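Local structure of putative sugar ABC transport system, substrate-binding protein (Bordetella parapertussis, 5IX8) at residues L18-V23 against Y35-E40; G126-K131 against I293-K298; K131-D136 against K227-A232. The protein probably binds a carbohydrate as the substrate-binding component of a bacterial ABC sugar transport system. All coordinates share one frame; numbering follows the deposited sequence.

Contact 1: L18-V23 against Y35-E40; sequences LGVTVV and YGIVDE
Ile37 meets Leu18 and Val20 with two different branches of one side chain, a compact case of a helix residue bridging two alternate residues of a strand. Its CG1 lies anti to its carbonyl carbon (chi1 -68°) and CD1 continues that arm in an extended line (chi2 174°), which carries the terminal methyl out to the strand. There Ile37 CD1 meets Val20 CG2 tip to tip, 4.0 Å apart. The shorter branch works at an angle to this one: Ile37 CG2 lies 3.9 Å from Leu18 CD1, and the two side chains cross obliquely.

The segments belong to the opening beta-alpha-beta unit of the first lobe, in which strand 17-22 passes through helix 28-43 to strand 47-53 within a parallel sheet, the Rossmann-like arrangement of periplasmic binding proteins. Strand alternation sets the pattern, with Leu18 and Val20 directed at the helix and Thr21 turned from it, its OG1 hydrogen-bonded to Gln63 and Gln66 of helix 60-73. Val20 places CG1 anti to its backbone N (chi1 179°), while CG2, beside that N, is the methyl given to the helix. Ile37 is also flanked by Val79 of strand 77-80 and Val262 of helix 254-270. On the same helix, Asp39 and Glu40 point to other partners, both forming salt bridges with Arg259.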
# COMPACT_ATOMS: atom_id res chain seq x y z
N LEU A 18 17.48 2.63 12.30
CA LEU A 18 16.78 2.20 11.09
C LEU A 18 17.19 3.05 9.90
O LEU A 18 17.33 4.27 10.02
CB LEU A 18 15.25 2.33 11.25
CG LEU A 18 14.58 1.62 12.42
CD1 LEU A 18 13.08 2.04 12.54
CD2 LEU A 18 14.69 0.17 12.21
N GLY A 19 17.30 2.42 8.74
CA GLY A 19 17.31 3.14 7.46
C GLY A 19 16.08 2.71 6.69
O GLY A 19 15.76 1.52 6.67
N VAL A 20 15.40 3.67 6.05
CA VAL A 20 14.12 3.43 5.38
C VAL A 20 14.25 3.85 3.92
O VAL A 20 14.66 4.98 3.63
CB VAL A 20 12.98 4.24 6.03
CG1 VAL A 20 11.63 4.00 5.29
CG2 VAL A 20 12.88 3.96 7.53
N THR A 21 13.88 2.96 3.00
CA THR A 21 13.69 3.38 1.61
C THR A 21 12.33 2.92 1.08
O THR A 21 11.98 1.74 1.19
CB THR A 21 14.83 2.89 0.70
OG1 THR A 21 14.54 3.25 -0.64
CG2 THR A 21 15.05 1.38 0.80
N VAL A 22 11.58 3.85 0.50
CA VAL A 22 10.27 3.55 -0.07
C VAL A 22 10.26 4.03 -1.50
O VAL A 22 11.21 4.66 -1.96
CB VAL A 22 9.13 4.19 0.73
CG1 VAL A 22 9.01 3.56 2.14
CG2 VAL A 22 9.30 5.74 0.79
N VAL A 23 9.17 3.73 -2.22
CA VAL A 23 9.15 4.02 -3.66
C VAL A 23 9.11 5.53 -3.90
O VAL A 23 9.90 6.07 -4.69
CB VAL A 23 7.96 3.33 -4.35
CG1 VAL A 23 7.99 3.66 -5.87
CG2 VAL A 23 8.00 1.82 -4.11
N TYR A 35 5.97 8.45 8.12
CA TYR A 35 5.53 9.19 9.31
C TYR A 35 5.37 8.25 10.52
O TYR A 35 5.80 8.58 11.63
CB TYR A 35 4.21 9.93 9.04
CG TYR A 35 3.66 10.47 10.32
CD1 TYR A 35 4.27 11.57 10.94
CD2 TYR A 35 2.58 9.86 10.96
CE1 TYR A 35 3.80 12.03 12.16
CE2 TYR A 35 2.10 10.32 12.18
CZ TYR A 35 2.73 11.42 12.77
OH TYR A 35 2.28 11.94 13.97
N GLY A 36 4.72 7.10 10.32
CA GLY A 36 4.51 6.19 11.45
C GLY A 36 5.82 5.71 12.02
O GLY A 36 5.99 5.62 13.24
N ILE A 37 6.80 5.44 11.15
CA ILE A 37 8.12 5.03 11.65
C ILE A 37 8.77 6.16 12.44
O ILE A 37 9.27 5.96 13.55
CB ILE A 37 9.02 4.59 10.48
CG1 ILE A 37 8.46 3.28 9.87
CG2 ILE A 37 10.45 4.38 10.98
CD1 ILE A 37 9.24 2.86 8.61
N VAL A 38 8.82 7.36 11.85
CA VAL A 38 9.51 8.49 12.49
C VAL A 38 8.84 8.87 13.81
O VAL A 38 9.49 9.06 14.85
CB VAL A 38 9.55 9.67 11.52
CG1 VAL A 38 10.00 10.94 12.26
CG2 VAL A 38 10.48 9.34 10.37
N ASP A 39 7.51 8.97 13.80
CA ASP A 39 6.84 9.38 15.02
C ASP A 39 6.89 8.29 16.09
O ASP A 39 7.00 8.59 17.29
CB ASP A 39 5.39 9.77 14.73
CG ASP A 39 4.74 10.33 15.95
OD1 ASP A 39 5.17 11.45 16.35
OD2 ASP A 39 3.86 9.66 16.53
N GLU A 40 6.78 7.02 15.70
CA GLU A 40 6.91 5.99 16.72
C GLU A 40 8.33 5.92 17.25
O GLU A 40 8.54 5.65 18.44
CB GLU A 40 6.45 4.63 16.15
CG GLU A 40 6.23 3.62 17.26
CD GLU A 40 5.03 3.93 18.14
OE1 GLU A 40 4.15 4.76 17.78
OE2 GLU A 40 4.93 3.29 19.21

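Contact 2: G126-K131 against I293-K298; sequences GKVLGK and ITVVDK
Val128 and Val295 mark the closest backbone approach, their CA atoms 7.2 Å apart, where a helix comes down on the edge of a sheet. Residues 126-131 are regular helix, with Gly130 N bonded to Gly126 O and Lys131 N to Lys127 O, both at 2.9 Å. Residues 293-297 run extended through the short strand 295-296, so that Ile293 and Val295 direct their side chains at the helix while Thr294 between them turns away, its OG1 bonded to His304. Backbone hydrogen bonds between Thr294 and Ser251 and between Val296 and Val249 add this segment antiparallel to strand 246-250, at the margin of the second lobe's sheet.

The topology is that of a two-lobed periplasmic binding protein, consistent with its assignment to a sugar-binding family. Strand 288-290 belongs to the sheet of the first lobe and strand 295-296 to that of the second, which makes Ile293 part of a crossing between lobes. Ile293 also touches Gln120, just after strand 116-119 of the first lobe, and Leu124 and Ile125 of the helix.

Across the contact a single methyl does most of the work. With CG1 anti to the carbonyl carbon (chi1 -63°), Val128 CG2 falls between the backbone N and that carbon. It lies 3.5 Å from Val295 CG2, tight for two methyl groups, and 3.7 Å from Ile293 CG2. The two valines lie alongside one another, pointing opposite ways, and this brings Val295 CG2 to 3.7 Å from Val128 CB; Val128 and Ile293 instead meet at a slant. Val295 has CG1 anti to its backbone N (chi1 -180°), and the other methyl, CG2, on the side of that N, faces the helix. Beyond this group, Ala248 of strand 246-250 touches both Val295 and Leu129.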
# COMPACT_ATOMS: atom_id res chain seq x y z
N GLY A 126 -8.60 -6.46 -2.89
CA GLY A 126 -9.41 -6.62 -4.09
C GLY A 126 -10.75 -7.26 -3.79
O GLY A 126 -11.78 -6.83 -4.31
N LYS A 127 -10.76 -8.28 -2.95
CA LYS A 127 -12.03 -8.93 -2.58
C LYS A 127 -13.00 -7.96 -1.91
O LYS A 127 -14.20 -7.99 -2.20
CB LYS A 127 -11.75 -10.12 -1.67
CG LYS A 127 -11.03 -11.26 -2.41
CD LYS A 127 -11.13 -12.52 -1.61
CE LYS A 127 -10.44 -13.68 -2.26
NZ LYS A 127 -10.79 -14.93 -1.47
N VAL A 128 -12.52 -7.10 -1.00
CA VAL A 128 -13.48 -6.22 -0.32
C VAL A 128 -14.01 -5.15 -1.27
O VAL A 128 -15.18 -4.73 -1.17
CB VAL A 128 -12.90 -5.61 0.98
CG1 VAL A 128 -12.58 -6.72 1.99
CG2 VAL A 128 -11.69 -4.76 0.69
N LEU A 129 -13.21 -4.72 -2.25
CA LEU A 129 -13.75 -3.82 -3.27
C LEU A 129 -14.73 -4.55 -4.17
O LEU A 129 -15.73 -3.97 -4.62
CB LEU A 129 -12.60 -3.23 -4.09
CG LEU A 129 -11.74 -2.23 -3.32
CD1 LEU A 129 -10.51 -1.80 -4.14
CD2 LEU A 129 -12.53 -0.99 -2.82
N GLY A 130 -14.46 -5.82 -4.46
CA GLY A 130 -15.44 -6.63 -5.17
C GLY A 130 -16.78 -6.71 -4.45
O GLY A 130 -17.84 -6.62 -5.08
N LYS A 131 -16.75 -6.88 -3.12
CA LYS A 131 -18.00 -6.92 -2.38
C LYS A 131 -18.72 -5.58 -2.45
O LYS A 131 -19.95 -5.54 -2.62
CB LYS A 131 -17.74 -7.30 -0.92
CG LYS A 131 -19.02 -7.25 -0.04
CD LYS A 131 -18.70 -7.60 1.41
CE LYS A 131 -19.82 -7.21 2.38
NZ LYS A 131 -21.13 -7.80 1.96
N ILE A 293 -8.30 -5.11 7.06
CA ILE A 293 -8.77 -4.25 5.98
C ILE A 293 -10.14 -3.70 6.33
O ILE A 293 -11.02 -4.44 6.79
CB ILE A 293 -8.83 -5.02 4.66
CG1 ILE A 293 -7.41 -5.40 4.25
CG2 ILE A 293 -9.51 -4.18 3.58
CD1 ILE A 293 -7.37 -6.57 3.34
N THR A 294 -10.32 -2.40 6.13
CA THR A 294 -11.61 -1.73 6.20
C THR A 294 -11.83 -0.96 4.91
O THR A 294 -10.88 -0.57 4.22
CB THR A 294 -11.70 -0.78 7.41
OG1 THR A 294 -10.68 0.21 7.32
CG2 THR A 294 -11.47 -1.51 8.69
N VAL A 295 -13.08 -0.80 4.53
CA VAL A 295 -13.46 -0.05 3.34
C VAL A 295 -14.16 1.22 3.78
O VAL A 295 -14.96 1.20 4.72
CB VAL A 295 -14.36 -0.89 2.42
CG1 VAL A 295 -14.73 -0.11 1.21
CG2 VAL A 295 -13.62 -2.12 1.98
N VAL A 296 -13.87 2.33 3.10
CA VAL A 296 -14.53 3.60 3.36
C VAL A 296 -15.57 3.81 2.27
O VAL A 296 -15.27 3.64 1.08
CB VAL A 296 -13.52 4.76 3.40
CG1 VAL A 296 -14.23 6.08 3.77
CG2 VAL A 296 -12.38 4.45 4.39
N ASP A 297 -16.79 4.15 2.68
CA ASP A 297 -17.88 4.40 1.72
C ASP A 297 -18.82 5.43 2.34
O ASP A 297 -18.52 5.99 3.39
CB ASP A 297 -18.59 3.08 1.36
CG ASP A 297 -19.16 2.38 2.58
OD1 ASP A 297 -19.54 3.05 3.56
OD2 ASP A 297 -19.23 1.14 2.57
N LYS A 298 -19.94 5.70 1.67
CA LYS A 298 -20.89 6.68 2.21
C LYS A 298 -21.32 6.34 3.63
O LYS A 298 -21.63 7.25 4.43
CB LYS A 298 -22.14 6.76 1.33
CG LYS A 298 -21.97 7.54 0.06
CD LYS A 298 -23.33 7.90 -0.55
CE LYS A 298 -24.08 8.87 0.37
NZ LYS A 298 -25.43 9.31 -0.14

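Contact 3: K131-D136 against K227-A232; sequences KALCDD and KVLTSA
The alpha/beta layering of the second Rossmann-like lobe brings the last turn of helix 122-135 over strand 227-231, an inner strand of the sheet, with Leu133 and Leu229 meeting between the layers. The two side chains run nearly perpendicular to each other, and the touching atoms are the methyls Leu133 CD1 and Leu229 CD1, 4.1 Å apart. The other methyl of the strand leucine turns to the helix backbone: Leu229 CD2 lies 4.1 Å from Leu133 N and 4.3 Å from Ala132 CB. Leu133 also packs on Phe162 and Ala166 of the neighbouring helix 154-168, so one side chain joins two helices to the sheet. A disulfide from Cys134 to Cys169 further ties the end of this helix to the residue that follows helix 154-168.

Toward the end of the helix a carboxylate oxygen rests against the aliphatic part of a lysine, without a salt bridge. Asp136 lies across the Lys227 chain, its OD2 3.6 Å from Lys227 CD. The charged atoms, Asp136 OD2 and Lys227 NZ, are 5.2 Å apart; OD2 is hydrogen-bonded to Tyr203 OH, and Lys227 NZ, on a chain bent at its last torsion (chi4 -56°), makes a weak bond to Gly244 O. An ion pair spans one turn of the helix itself, where Lys131 NZ reaches the syn lone pair of Asp135 OD2 at 2.9 Å.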
# COMPACT_ATOMS: atom_id res chain seq x y z
N LYS A 131 -16.75 -6.88 -3.12
CA LYS A 131 -18.00 -6.92 -2.38
C LYS A 131 -18.72 -5.58 -2.45
O LYS A 131 -19.95 -5.54 -2.62
CB LYS A 131 -17.74 -7.30 -0.92
CG LYS A 131 -19.02 -7.25 -0.04
CD LYS A 131 -18.70 -7.60 1.41
CE LYS A 131 -19.82 -7.21 2.38
NZ LYS A 131 -21.13 -7.80 1.96
N ALA A 132 -17.98 -4.47 -2.36
CA ALA A 132 -18.62 -3.16 -2.50
C ALA A 132 -19.31 -3.03 -3.85
O ALA A 132 -20.45 -2.55 -3.93
CB ALA A 132 -17.58 -2.07 -2.31
N LEU A 133 -18.65 -3.49 -4.91
CA LEU A 133 -19.23 -3.49 -6.24
C LEU A 133 -20.51 -4.31 -6.27
O LEU A 133 -21.58 -3.85 -6.69
CB LEU A 133 -18.22 -4.05 -7.23
CG LEU A 133 -18.71 -4.16 -8.67
CD1 LEU A 133 -18.51 -2.84 -9.38
CD2 LEU A 133 -17.96 -5.28 -9.40
N CYS A 134 -20.42 -5.55 -5.79
CA CYS A 134 -21.57 -6.45 -5.84
C CYS A 134 -22.74 -5.89 -5.04
O CYS A 134 -23.89 -5.92 -5.50
CB CYS A 134 -21.17 -7.83 -5.34
SG CYS A 134 -20.00 -8.65 -6.47
N ASP A 135 -22.46 -5.34 -3.85
CA ASP A 135 -23.52 -4.78 -3.02
C ASP A 135 -24.15 -3.52 -3.62
O ASP A 135 -25.25 -3.13 -3.21
CB ASP A 135 -22.98 -4.48 -1.62
CG ASP A 135 -22.66 -5.75 -0.85
OD1 ASP A 135 -23.08 -6.85 -1.28
OD2 ASP A 135 -22.00 -5.65 0.20
N ASP A 136 -23.48 -2.86 -4.55
CA ASP A 136 -24.09 -1.75 -5.25
C ASP A 136 -25.05 -2.19 -6.36
O ASP A 136 -25.69 -1.33 -6.98
CB ASP A 136 -22.99 -0.86 -5.84
CG ASP A 136 -23.50 0.49 -6.25
OD1 ASP A 136 -24.00 1.21 -5.36
OD2 ASP A 136 -23.40 0.84 -7.44
N LYS A 227 -19.06 5.00 -11.52
CA LYS A 227 -18.63 4.97 -10.12
C LYS A 227 -17.27 4.32 -10.06
O LYS A 227 -17.06 3.26 -10.68
CB LYS A 227 -19.62 4.21 -9.24
CG LYS A 227 -21.00 4.84 -9.23
CD LYS A 227 -21.98 3.96 -8.48
CE LYS A 227 -23.27 4.72 -8.26
NZ LYS A 227 -22.94 5.99 -7.53
N VAL A 228 -16.36 4.92 -9.31
CA VAL A 228 -14.97 4.47 -9.27
C VAL A 228 -14.70 3.79 -7.94
O VAL A 228 -15.20 4.23 -6.89
CB VAL A 228 -14.00 5.66 -9.51
CG1 VAL A 228 -12.53 5.21 -9.41
CG2 VAL A 228 -14.31 6.27 -10.88
N LEU A 229 -13.97 2.68 -7.99
CA LEU A 229 -13.44 1.98 -6.83
C LEU A 229 -11.95 2.18 -6.82
O LEU A 229 -11.30 2.12 -7.87
CB LEU A 229 -13.74 0.48 -6.90
CG LEU A 229 -15.24 0.17 -6.83
CD1 LEU A 229 -15.82 -0.01 -8.20
CD2 LEU A 229 -15.51 -1.04 -5.96
N THR A 230 -11.40 2.40 -5.63
CA THR A 230 -9.97 2.62 -5.54
C THR A 230 -9.50 2.28 -4.13
O THR A 230 -10.25 1.71 -3.33
CB THR A 230 -9.65 4.07 -5.94
OG1 THR A 230 -8.24 4.23 -6.16
CG2 THR A 230 -10.12 5.03 -4.88
N SER A 231 -8.25 2.61 -3.84
CA SER A 231 -7.65 2.25 -2.57
C SER A 231 -6.73 3.36 -2.11
O SER A 231 -6.14 4.06 -2.92
CB SER A 231 -6.90 0.92 -2.72
OG SER A 231 -6.45 0.47 -1.45
N ALA A 232 -6.66 3.52 -0.79
CA ALA A 232 -5.78 4.44 -0.07
C ALA A 232 -6.32 5.87 -0.08
O ALA A 232 -6.27 6.56 -1.10
CB ALA A 232 -4.35 4.40 -0.62

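How the contacts relate
Contacts 2 and 3 are successive parts of one interface: helix 122-135 lies on the sheet of the second lobe, its middle meeting the edge segment 293-298 and its end the inner strand 227-231. Their centres are 6 Å apart, they share Lys131, and they touch where Leu129 O lies 3.2 Å from Leu229 CD2. Along the chain, contact 3 is nested within the loop that contact 2 closes. Contact 1 lies in the first lobe, also a helix packed on a sheet, on the opposite side of the chain's centre, with its centre 27 Å from that of contact 2 and 30 Å from that of contact 3. In relatives the ligand sits in the cleft between the lobes, and a carbohydrate probably binds there in this protein too.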